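Local coordinates for protein type III effector XopAI (Xanthomonas citri, PDB 6K93) that probably acts inside plant cells as a secreted bacterial effector, using a mono-ADP-ribosyltransferase fold that appears suited to binding arginine-containing peptides, at residues K161-E166 with I204-S209; D229-R234 with L308-S313; T129-Q134 with T176-V181; Q101-V106 with I240-R245. All blocks are in the same frame, centred on the assembly; numbering follows the deposited sequence.

Interactions 1 and 2 are the buried contacts and 3 and 4 the partly buried ones. Interaction 1 lies among the helices and interaction 2 on the mixed sheet, on opposite sides of the chain's centre. Interaction 4 joins these regions: its helix meets helix 194-209 of interaction 1 through Val106 and Ile204, while its strand 240-242 follows helix 228-234 of interaction 2 and belongs to the same sheet. Interaction 3 ties together two loops between helices. The chemistry follows the place: aliphatic packing on the sheet, a thioether against a serine where a loop meets a helix end, a tryptophan stacked on arginine in interaction 4, and one water-linked to aspartate beside leucine and valine in interaction 3.

Interaction 1: K161-E166 with I204-S209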
# COMPACT_ATOMS: atom_id res chain seq x y z
N LYS A 161 14.81 13.73 2.50
CA LYS A 161 15.42 14.23 1.28
C LYS A 161 15.92 13.13 0.34
O LYS A 161 16.15 13.41 -0.84
CB LYS A 161 16.57 15.19 1.62
CG LYS A 161 17.83 14.53 2.17
CD LYS A 161 18.86 15.64 2.51
CE LYS A 161 20.24 15.08 2.76
NZ LYS A 161 21.11 16.07 3.45
N TYR A 162 16.09 11.91 0.83
CA TYR A 162 16.50 10.81 -0.03
C TYR A 162 15.32 10.08 -0.65
O TYR A 162 15.54 9.24 -1.53
CB TYR A 162 17.36 9.82 0.76
CG TYR A 162 18.53 10.50 1.41
CD1 TYR A 162 19.55 11.02 0.65
CD2 TYR A 162 18.59 10.64 2.78
CE1 TYR A 162 20.62 11.66 1.24
CE2 TYR A 162 19.64 11.28 3.38
CZ TYR A 162 20.65 11.79 2.60
OH TYR A 162 21.71 12.42 3.21
N MET A 163 14.10 10.39 -0.22
CA MET A 163 12.92 9.76 -0.80
C MET A 163 12.74 10.19 -2.24
O MET A 163 12.96 11.36 -2.58
CB MET A 163 11.67 10.14 -0.02
CG MET A 163 11.69 9.77 1.43
SD MET A 163 11.68 8.00 1.69
CE MET A 163 10.03 7.50 1.10
N ALA A 164 12.31 9.25 -3.09
CA ALA A 164 11.88 9.61 -4.43
C ALA A 164 10.53 10.29 -4.34
O ALA A 164 9.65 9.81 -3.66
CB ALA A 164 11.80 8.37 -5.31
N THR A 165 10.36 11.41 -5.04
CA THR A 165 9.12 12.16 -4.90
C THR A 165 7.92 11.32 -5.29
O THR A 165 6.87 11.39 -4.64
CB THR A 165 9.19 13.43 -5.74
OG1 THR A 165 10.36 14.16 -5.39
CG2 THR A 165 7.98 14.31 -5.52
N GLU A 166 8.04 10.53 -6.37
CA GLU A 166 6.92 9.71 -6.80
C GLU A 166 6.58 8.62 -5.79
O GLU A 166 5.43 8.19 -5.70
CB GLU A 166 7.23 9.06 -8.15
CG GLU A 166 7.44 10.04 -9.28
CD GLU A 166 8.89 10.50 -9.42
OE1 GLU A 166 9.72 10.31 -8.51
OE2 GLU A 166 9.20 11.07 -10.50
N ILE A 204 5.49 0.15 -2.09
CA ILE A 204 6.43 -0.70 -1.37
C ILE A 204 7.76 0.01 -1.21
O ILE A 204 8.37 -0.01 -0.14
CB ILE A 204 6.60 -2.06 -2.07
CG1 ILE A 204 5.27 -2.81 -2.05
CG2 ILE A 204 7.68 -2.89 -1.40
CD1 ILE A 204 5.26 -4.06 -2.91
N SER A 205 8.24 0.64 -2.28
CA SER A 205 9.48 1.40 -2.24
C SER A 205 9.41 2.49 -1.19
O SER A 205 10.36 2.68 -0.42
CB SER A 205 9.75 1.98 -3.63
OG SER A 205 11.01 2.60 -3.67
N ALA A 206 8.30 3.22 -1.15
CA ALA A 206 8.14 4.29 -0.16
C ALA A 206 8.21 3.73 1.25
O ALA A 206 8.86 4.30 2.13
CB ALA A 206 6.83 5.01 -0.37
N LEU A 207 7.50 2.63 1.50
CA LEU A 207 7.43 2.09 2.85
C LEU A 207 8.78 1.59 3.34
O LEU A 207 9.09 1.71 4.53
CB LEU A 207 6.38 0.99 2.93
CG LEU A 207 4.94 1.50 2.73
CD1 LEU A 207 4.00 0.31 2.53
CD2 LEU A 207 4.47 2.32 3.92
N HIS A 208 9.60 1.05 2.44
CA HIS A 208 10.89 0.54 2.86
C HIS A 208 11.99 1.59 2.81
O HIS A 208 13.07 1.35 3.35
CB HIS A 208 11.28 -0.66 2.00
CG HIS A 208 10.52 -1.90 2.34
ND1 HIS A 208 10.49 -2.42 3.62
CD2 HIS A 208 9.76 -2.73 1.58
CE1 HIS A 208 9.75 -3.51 3.63
NE2 HIS A 208 9.30 -3.72 2.40
N SER A 209 11.73 2.76 2.21
CA SER A 209 12.74 3.80 2.18
C SER A 209 12.50 4.89 3.22
O SER A 209 13.44 5.61 3.55
CB SER A 209 12.84 4.40 0.78
OG SER A 209 11.65 4.96 0.34
O HOH W 1 11.87 6.53 -1.97
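Met163 reaches across to Ser209 and Ala206 with the end of its side chain, and most of the area hidden by the contact is its own. CG stands anti to the carbonyl carbon (chi1 -59°), and the chain then bends at chi2 and chi3, both in the same sense, so that SD and CE fold against the helix instead of extending past it. Met163 CE lies tightly against the hydroxyl, 3.1 Å from Ser209 OG, and Met163 SD is 3.3 Å from that same OG. On the same side, Met163 CE also meets Ala206 O, 3.6 Å away in the same last turn of the helix. The small side chain of Ala206 leaves room for this approach, its CB being 4.3 Å from Met163 CE. The contact sets the C-terminal turn of helix 194-209 against the loop that leads into helix 165-174, for which Ala164 is the N-cap residue, within the helical part of the molecule. Ser209 suits a helix end because its hydroxyl can turn back on the helix: Ser209 OG donates to Ser205 O at 2.7 Å, the donor tilted 33° from the carbonyl plane. Ser209 OG accepts a bond from a water 2.8 Å away, and that water takes the N-H of Ala164 at 3.0 Å. This water bridge runs beside the methionine. Nearby, Asp167 of the helix that Ala164 caps is hydrogen-bonded to Ser205 OG, and Lys154 holds the carbonyl oxygen of Met163.

Interaction 2: D229-R234 with L308-S313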
# COMPACT_ATOMS: atom_id res chain seq x y z
N ASP A 229 -14.10 -17.55 5.76
CA ASP A 229 -13.13 -18.36 5.03
C ASP A 229 -11.95 -17.53 4.55
O ASP A 229 -10.83 -18.04 4.42
CB ASP A 229 -13.80 -19.04 3.84
CG ASP A 229 -14.64 -20.25 4.23
OD1 ASP A 229 -14.79 -20.52 5.44
OD2 ASP A 229 -15.14 -20.94 3.31
N TRP A 230 -12.18 -16.25 4.26
CA TRP A 230 -11.08 -15.35 3.91
C TRP A 230 -10.09 -15.29 5.05
O TRP A 230 -8.88 -15.36 4.82
CB TRP A 230 -11.65 -13.98 3.55
CG TRP A 230 -10.69 -12.95 3.13
CD1 TRP A 230 -10.42 -12.55 1.86
CD2 TRP A 230 -9.87 -12.15 3.98
NE1 TRP A 230 -9.48 -11.53 1.87
CE2 TRP A 230 -9.13 -11.27 3.16
CE3 TRP A 230 -9.68 -12.07 5.38
CZ2 TRP A 230 -8.22 -10.36 3.67
CZ3 TRP A 230 -8.77 -11.15 5.89
CH2 TRP A 230 -8.06 -10.31 5.04
N VAL A 231 -10.58 -15.20 6.28
CA VAL A 231 -9.69 -15.14 7.42
C VAL A 231 -8.93 -16.45 7.56
O VAL A 231 -7.70 -16.45 7.71
CB VAL A 231 -10.48 -14.82 8.70
CG1 VAL A 231 -9.54 -14.91 9.90
CG2 VAL A 231 -11.12 -13.44 8.60
N SER A 232 -9.64 -17.58 7.55
CA SER A 232 -8.95 -18.84 7.84
C SER A 232 -7.98 -19.25 6.73
O SER A 232 -7.03 -20.00 7.02
CB SER A 232 -9.95 -19.95 8.14
OG SER A 232 -10.91 -20.11 7.12
N GLU A 233 -8.19 -18.77 5.50
CA GLU A 233 -7.20 -19.02 4.45
C GLU A 233 -5.90 -18.25 4.69
O GLU A 233 -4.86 -18.63 4.14
CB GLU A 233 -7.76 -18.63 3.10
CG GLU A 233 -8.66 -19.66 2.49
CD GLU A 233 -9.15 -19.26 1.12
OE1 GLU A 233 -8.37 -18.67 0.35
OE2 GLU A 233 -10.34 -19.53 0.83
N ARG A 234 -5.93 -17.18 5.48
CA ARG A 234 -4.79 -16.30 5.63
C ARG A 234 -4.18 -16.27 7.02
O ARG A 234 -2.99 -15.97 7.14
CB ARG A 234 -5.16 -14.87 5.26
CG ARG A 234 -5.43 -14.67 3.77
CD ARG A 234 -6.17 -13.39 3.46
NE ARG A 234 -6.40 -13.29 2.04
CZ ARG A 234 -7.29 -14.02 1.37
NH1 ARG A 234 -8.05 -14.93 1.98
NH2 ARG A 234 -7.42 -13.88 0.04
N LEU A 308 -14.70 -12.43 13.90
CA LEU A 308 -13.34 -12.86 14.11
C LEU A 308 -12.52 -11.66 14.54
O LEU A 308 -12.60 -10.58 13.93
CB LEU A 308 -12.73 -13.47 12.86
CG LEU A 308 -13.52 -14.74 12.52
CD1 LEU A 308 -13.51 -15.03 11.02
CD2 LEU A 308 -13.02 -15.92 13.35
N LYS A 309 -11.73 -11.84 15.59
CA LYS A 309 -10.80 -10.81 16.05
C LYS A 309 -9.41 -11.43 16.12
O LYS A 309 -9.18 -12.41 16.85
CB LYS A 309 -11.19 -10.23 17.40
CG LYS A 309 -10.26 -9.11 17.77
CD LYS A 309 -10.77 -8.34 18.96
CE LYS A 309 -9.76 -7.29 19.36
NZ LYS A 309 -10.21 -6.54 20.58
N ILE A 310 -8.49 -10.86 15.35
CA ILE A 310 -7.16 -11.43 15.17
C ILE A 310 -6.16 -10.62 15.97
O ILE A 310 -6.08 -9.41 15.80
CB ILE A 310 -6.78 -11.43 13.68
CG1 ILE A 310 -7.80 -12.23 12.87
CG2 ILE A 310 -5.35 -11.92 13.48
CD1 ILE A 310 -7.80 -11.87 11.41
N TYR A 311 -5.41 -11.29 16.83
CA TYR A 311 -4.30 -10.69 17.56
C TYR A 311 -3.00 -11.20 16.95
O TYR A 311 -2.80 -12.41 16.87
CB TYR A 311 -4.36 -11.05 19.04
CG TYR A 311 -5.61 -10.58 19.74
CD1 TYR A 311 -6.81 -11.27 19.61
CD2 TYR A 311 -5.60 -9.44 20.52
CE1 TYR A 311 -7.95 -10.86 20.24
CE2 TYR A 311 -6.74 -9.02 21.16
CZ TYR A 311 -7.91 -9.72 21.02
OH TYR A 311 -9.04 -9.31 21.68
N GLN A 312 -2.17 -10.30 16.46
CA GLN A 312 -0.95 -10.73 15.81
C GLN A 312 0.15 -9.73 16.11
O GLN A 312 -0.11 -8.58 16.47
CB GLN A 312 -1.13 -10.90 14.30
CG GLN A 312 -1.54 -9.64 13.60
CD GLN A 312 -1.76 -9.80 12.11
OE1 GLN A 312 -1.70 -10.92 11.58
NE2 GLN A 312 -2.02 -8.70 11.43
N SER A 313 1.38 -10.20 15.95
CA SER A 313 2.58 -9.42 16.23
C SER A 313 3.53 -9.46 15.06
O SER A 313 3.92 -10.55 14.62
CB SER A 313 3.30 -9.95 17.49
OG SER A 313 2.47 -9.79 18.62
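The helical segment 229-234 is laid over strand 308-313 with Val231 nearest to Leu308, their CA atoms 8.0 Å apart, a spacing bridged by side chains from both segments. Val231 divides its two methyls between two residues on the same side of the strand. Val231 CG2 meets Leu308 CD1 at 3.8 Å, and Val231 CG1 meets Ile310 CD1 at the same 3.8 Å. The valine torsion explains the split: CG1 stands opposite the backbone N (chi1 174°), which directs one branch to each neighbour. Leu308 and Ile310 alternate with Lys309, whose side chain leaves from the other side of the strand, and both side chains run antiparallel to that of the valine. Such branched aliphatic groups suit the place, since they fill space and ask for no polar partner. Beside Val231, Arg234 is folded over Trp230, with its CD 3.6 Å above the plane of the indole. Arg234 NH1 donates to Trp230 O at 3.0 Å, in the carbonyl plane and on a lone pair, while NE forms a salt bridge with Glu187. Val231 CG2 also lies at the edge of the indole, in its plane. Strand 308-315 is the middle one of five, between 262-268 and 293-301, so the arrangement is a helix packed on the five-stranded mixed sheet of the mono-ADP-ribosyltransferase fold.

Interaction 3: T129-Q134 with T176-V181; sequences TLWGEQ and TDDYEV
The indole of Trp131 and the carboxylate of Asp178 are joined through a water, their planes 74° apart. The water sits at the edge of the indole, in its plane, and accepts the N-H of Trp131 NE1 at 2.9 Å. It donates a hydrogen bond to Asp178 OD1 at 2.6 Å, linking two groups that are themselves too far apart to bond, Trp131 NE1 and Asp178 OD1 being 4.0 Å from each other. Leu130 CD2 lies over the flat carboxylate, 3.5 Å from Asp178 CG. The other methyl, Leu130 CD1, turns to Val181 and meets its CG2 at 4.0 Å; with CG opposite the backbone N (chi1 -170°), the leucine fork can straddle the two residues. A type I turn from Thr129 to Gly132 presents Leu130 and Trp131 side by side, and glycine fits its end because phi is 101° there. On the other loop, Thr176 OG1 receives the N-H of Asp178 in an ST turn, which fixes the backbone from which the carboxylate springs. Arg139 completes the cluster, with a salt bridge to Asp178 OD2 and a cation-pi contact with Trp131. Gripped by both arginine and water, the carboxylate would be expected to remain ionised even with a leucine methyl against it.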
# COMPACT_ATOMS: atom_id res chain seq x y z
N THR A 129 -3.95 7.65 -15.78
CA THR A 129 -4.89 6.94 -16.66
C THR A 129 -5.89 6.07 -15.90
O THR A 129 -6.67 5.35 -16.54
CB THR A 129 -4.12 6.05 -17.65
OG1 THR A 129 -3.47 4.98 -16.94
CG2 THR A 129 -3.12 6.84 -18.45
N LEU A 130 -5.88 6.10 -14.57
CA LEU A 130 -6.64 5.12 -13.79
C LEU A 130 -8.13 5.19 -14.06
O LEU A 130 -8.83 4.17 -13.97
CB LEU A 130 -6.36 5.34 -12.31
CG LEU A 130 -6.89 4.25 -11.37
CD1 LEU A 130 -6.18 2.94 -11.67
CD2 LEU A 130 -6.69 4.66 -9.95
N TRP A 131 -8.65 6.37 -14.37
CA TRP A 131 -10.08 6.58 -14.55
C TRP A 131 -10.50 6.58 -16.01
O TRP A 131 -11.66 6.87 -16.32
CB TRP A 131 -10.49 7.90 -13.91
CG TRP A 131 -10.51 7.89 -12.43
CD1 TRP A 131 -9.95 6.97 -11.59
CD2 TRP A 131 -11.13 8.87 -11.59
NE1 TRP A 131 -10.19 7.32 -10.28
CE2 TRP A 131 -10.91 8.49 -10.26
CE3 TRP A 131 -11.85 10.04 -11.85
CZ2 TRP A 131 -11.39 9.23 -9.18
CZ3 TRP A 131 -12.33 10.77 -10.78
CH2 TRP A 131 -12.09 10.36 -9.46
N GLY A 132 -9.59 6.29 -16.93
CA GLY A 132 -9.93 6.34 -18.33
C GLY A 132 -9.43 7.62 -19.00
O GLY A 132 -9.04 8.60 -18.37
N GLU A 133 -9.49 7.57 -20.32
CA GLU A 133 -8.94 8.63 -21.16
C GLU A 133 -9.49 10.01 -20.81
O GLU A 133 -8.74 11.00 -20.77
CB GLU A 133 -9.24 8.25 -22.62
CG GLU A 133 -9.20 9.33 -23.63
CD GLU A 133 -9.52 8.75 -25.03
OE1 GLU A 133 -8.93 7.72 -25.40
OE2 GLU A 133 -10.38 9.33 -25.67
N GLN A 134 -10.80 10.12 -20.60
CA GLN A 134 -11.40 11.44 -20.49
C GLN A 134 -10.96 12.16 -19.22
O GLN A 134 -11.05 13.40 -19.17
CB GLN A 134 -12.92 11.31 -20.53
CG GLN A 134 -13.52 10.72 -19.30
CD GLN A 134 -13.76 9.24 -19.41
OE1 GLN A 134 -12.96 8.51 -20.02
NE2 GLN A 134 -14.87 8.78 -18.85
N THR A 176 -6.20 7.80 -1.05
CA THR A 176 -7.37 8.15 -1.84
C THR A 176 -8.12 6.87 -2.20
O THR A 176 -7.69 5.75 -1.89
CB THR A 176 -6.97 8.92 -3.10
OG1 THR A 176 -6.43 8.01 -4.07
CG2 THR A 176 -5.98 10.03 -2.78
N ASP A 177 -9.23 7.02 -2.93
CA ASP A 177 -9.99 5.87 -3.39
C ASP A 177 -9.20 5.02 -4.38
O ASP A 177 -9.63 3.90 -4.67
CB ASP A 177 -11.28 6.35 -4.04
CG ASP A 177 -12.24 6.98 -3.04
OD1 ASP A 177 -12.16 6.62 -1.84
OD2 ASP A 177 -13.05 7.84 -3.44
N ASP A 178 -8.06 5.50 -4.89
CA ASP A 178 -7.22 4.69 -5.76
C ASP A 178 -6.73 3.41 -5.09
O ASP A 178 -6.27 2.50 -5.78
CB ASP A 178 -5.97 5.47 -6.21
CG ASP A 178 -6.29 6.66 -7.12
OD1 ASP A 178 -7.46 6.92 -7.39
OD2 ASP A 178 -5.32 7.32 -7.54
N TYR A 179 -6.80 3.31 -3.76
CA TYR A 179 -6.24 2.15 -3.07
C TYR A 179 -6.82 0.84 -3.55
O TYR A 179 -6.17 -0.21 -3.44
CB TYR A 179 -6.46 2.26 -1.56
CG TYR A 179 -7.86 1.93 -1.03
CD1 TYR A 179 -8.92 2.79 -1.22
CD2 TYR A 179 -8.11 0.73 -0.36
CE1 TYR A 179 -10.19 2.51 -0.74
CE2 TYR A 179 -9.38 0.44 0.13
CZ TYR A 179 -10.41 1.34 -0.08
OH TYR A 179 -11.69 1.08 0.40
N GLU A 180 -8.05 0.85 -4.05
CA GLU A 180 -8.70 -0.40 -4.45
C GLU A 180 -7.97 -1.09 -5.59
O GLU A 180 -8.08 -2.32 -5.71
CB GLU A 180 -10.16 -0.13 -4.82
CG GLU A 180 -10.97 0.22 -3.58
CD GLU A 180 -12.42 -0.18 -3.69
OE1 GLU A 180 -13.16 0.50 -4.42
OE2 GLU A 180 -12.81 -1.18 -3.04
N VAL A 181 -7.22 -0.34 -6.40
CA VAL A 181 -6.51 -0.97 -7.51
C VAL A 181 -5.30 -1.75 -7.03
O VAL A 181 -4.80 -2.62 -7.76
CB VAL A 181 -6.10 0.06 -8.58
CG1 VAL A 181 -4.86 0.83 -8.21
CG2 VAL A 181 -5.92 -0.64 -9.96
O HOH W 2 -9.76 5.76 -7.87

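Interaction 4: Q101-V106 with I240-R245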
# COMPACT_ATOMS: atom_id res chain seq x y z
N GLN A 101 6.83 -12.32 -10.68
CA GLN A 101 8.16 -11.73 -10.56
C GLN A 101 8.19 -10.64 -9.48
O GLN A 101 9.16 -10.52 -8.72
CB GLN A 101 8.60 -11.17 -11.90
CG GLN A 101 8.96 -12.28 -12.90
CD GLN A 101 9.21 -11.77 -14.31
OE1 GLN A 101 8.81 -10.66 -14.66
NE2 GLN A 101 9.87 -12.59 -15.12
N LEU A 102 7.13 -9.82 -9.39
CA LEU A 102 7.10 -8.80 -8.35
C LEU A 102 7.08 -9.43 -6.96
O LEU A 102 7.83 -9.00 -6.06
CB LEU A 102 5.91 -7.87 -8.54
CG LEU A 102 5.82 -6.75 -7.51
CD1 LEU A 102 7.11 -5.95 -7.39
CD2 LEU A 102 4.68 -5.81 -7.90
N TRP A 103 6.25 -10.44 -6.75
CA TRP A 103 6.19 -11.07 -5.43
C TRP A 103 7.54 -11.69 -5.06
O TRP A 103 7.97 -11.59 -3.91
CB TRP A 103 5.07 -12.12 -5.40
CG TRP A 103 4.99 -12.87 -4.10
CD1 TRP A 103 5.11 -14.21 -3.94
CD2 TRP A 103 4.79 -12.31 -2.80
NE1 TRP A 103 4.99 -14.54 -2.61
CE2 TRP A 103 4.80 -13.39 -1.89
CE3 TRP A 103 4.62 -11.01 -2.33
CZ2 TRP A 103 4.63 -13.20 -0.53
CZ3 TRP A 103 4.45 -10.83 -0.96
CH2 TRP A 103 4.46 -11.92 -0.09
N GLN A 104 8.22 -12.32 -6.02
CA GLN A 104 9.57 -12.85 -5.75
C GLN A 104 10.52 -11.73 -5.34
O GLN A 104 11.32 -11.89 -4.42
CB GLN A 104 10.09 -13.59 -6.99
CG GLN A 104 11.39 -14.39 -6.82
CD GLN A 104 11.79 -15.11 -8.12
OE1 GLN A 104 10.96 -15.33 -9.00
NE2 GLN A 104 13.06 -15.48 -8.23
N ARG A 105 10.43 -10.59 -6.02
CA ARG A 105 11.30 -9.46 -5.71
C ARG A 105 11.01 -8.88 -4.34
O ARG A 105 11.92 -8.54 -3.57
CB ARG A 105 11.12 -8.40 -6.80
CG ARG A 105 11.76 -7.07 -6.56
CD ARG A 105 11.41 -6.16 -7.72
NE ARG A 105 11.88 -4.79 -7.55
CZ ARG A 105 11.47 -3.77 -8.30
NH1 ARG A 105 10.60 -3.99 -9.28
NH2 ARG A 105 11.92 -2.55 -8.09
N VAL A 106 9.72 -8.73 -4.01
CA VAL A 106 9.34 -8.25 -2.68
C VAL A 106 9.97 -9.13 -1.60
O VAL A 106 10.55 -8.63 -0.63
CB VAL A 106 7.81 -8.21 -2.56
CG1 VAL A 106 7.42 -8.09 -1.10
CG2 VAL A 106 7.27 -7.09 -3.41
N ILE A 240 2.52 -18.21 11.46
CA ILE A 240 3.00 -16.97 10.87
C ILE A 240 2.25 -16.72 9.57
O ILE A 240 2.21 -17.59 8.68
CB ILE A 240 4.52 -17.01 10.62
CG1 ILE A 240 5.24 -17.18 11.95
CG2 ILE A 240 4.96 -15.74 9.89
CD1 ILE A 240 6.70 -17.51 11.81
N THR A 241 1.66 -15.54 9.45
CA THR A 241 1.06 -15.06 8.22
C THR A 241 2.07 -14.19 7.50
O THR A 241 2.54 -13.19 8.05
CB THR A 241 -0.21 -14.27 8.52
OG1 THR A 241 -1.22 -15.14 9.02
CG2 THR A 241 -0.71 -13.51 7.27
N THR A 242 2.40 -14.56 6.27
CA THR A 242 3.13 -13.68 5.37
C THR A 242 2.08 -12.96 4.54
O THR A 242 1.47 -13.55 3.65
CB THR A 242 4.12 -14.45 4.50
OG1 THR A 242 5.11 -15.07 5.33
CG2 THR A 242 4.81 -13.50 3.53
N ASP A 243 1.80 -11.72 4.88
CA ASP A 243 0.71 -10.97 4.30
C ASP A 243 1.08 -10.53 2.89
O ASP A 243 2.16 -9.97 2.67
CB ASP A 243 0.39 -9.75 5.18
CG ASP A 243 -1.02 -9.20 4.94
OD1 ASP A 243 -1.63 -9.51 3.89
OD2 ASP A 243 -1.50 -8.48 5.82
N ARG A 244 0.24 -10.85 1.92
CA ARG A 244 0.45 -10.41 0.55
C ARG A 244 -0.30 -9.13 0.22
O ARG A 244 -0.19 -8.62 -0.90
CB ARG A 244 0.09 -11.53 -0.43
CG ARG A 244 0.91 -12.79 -0.14
CD ARG A 244 0.75 -13.92 -1.14
NE ARG A 244 0.87 -13.50 -2.51
CZ ARG A 244 1.36 -14.25 -3.49
NH1 ARG A 244 1.83 -15.47 -3.23
NH2 ARG A 244 1.41 -13.77 -4.73
N ARG A 245 -1.05 -8.60 1.18
CA ARG A 245 -1.79 -7.36 1.02
C ARG A 245 -1.00 -6.16 1.53
O ARG A 245 -0.08 -6.29 2.35
CB ARG A 245 -3.14 -7.43 1.76
CG ARG A 245 -3.98 -8.61 1.29
CD ARG A 245 -5.54 -8.34 1.43
NE ARG A 245 -5.80 -7.89 2.72
CZ ARG A 245 -6.66 -6.96 3.17
NH1 ARG A 245 -7.57 -6.27 2.45
NH2 ARG A 245 -6.62 -6.72 4.44
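Arg244 lies flat on Trp103, guanidinium and indole planes only 17° apart, although the two side chains run at about a right angle to each other. The cation is over the five-membered ring: Arg244 CZ stands 3.7 Å from that ring's centroid, 7° off the normal, which is a cation-pi contact over the face. Arg244 NH1 rests 3.4 Å from Trp103 NE1, but both are donors, so the pair meets by stacking and makes no bond. Further back along the arginine, CG makes a CH-pi contact with the six-membered ring, 4.0 Å from its centroid. One side chain therefore covers both rings, its methylene part on the benzene half and its charge on the pyrrole half. The bend at chi3 (48°) allows this, turning the guanidinium back across the indole. Thr242 adds a methyl at the rim, where its CG2 lies in the ring plane 4.0 Å from Trp103 CH2. The tryptophan thus projects from helix 95-109 onto strand 240-242, an outermost strand of the mixed sheet in the mono-ADP-ribosyltransferase fold, and so connects an N-terminal helix with the sheet. A broad aromatic suits this span, as its face can receive a cation while its rim takes an aliphatic group. Just along the chain, an Asx turn has Arg245 N donating to Asp243 OD1 at 2.9 Å, approaching from above the carboxylate plane. Arg244 NE donates to Leu186 O, a second partner for the guanidinium besides the indole, whereas Arg245 forms a salt bridge with Glu224.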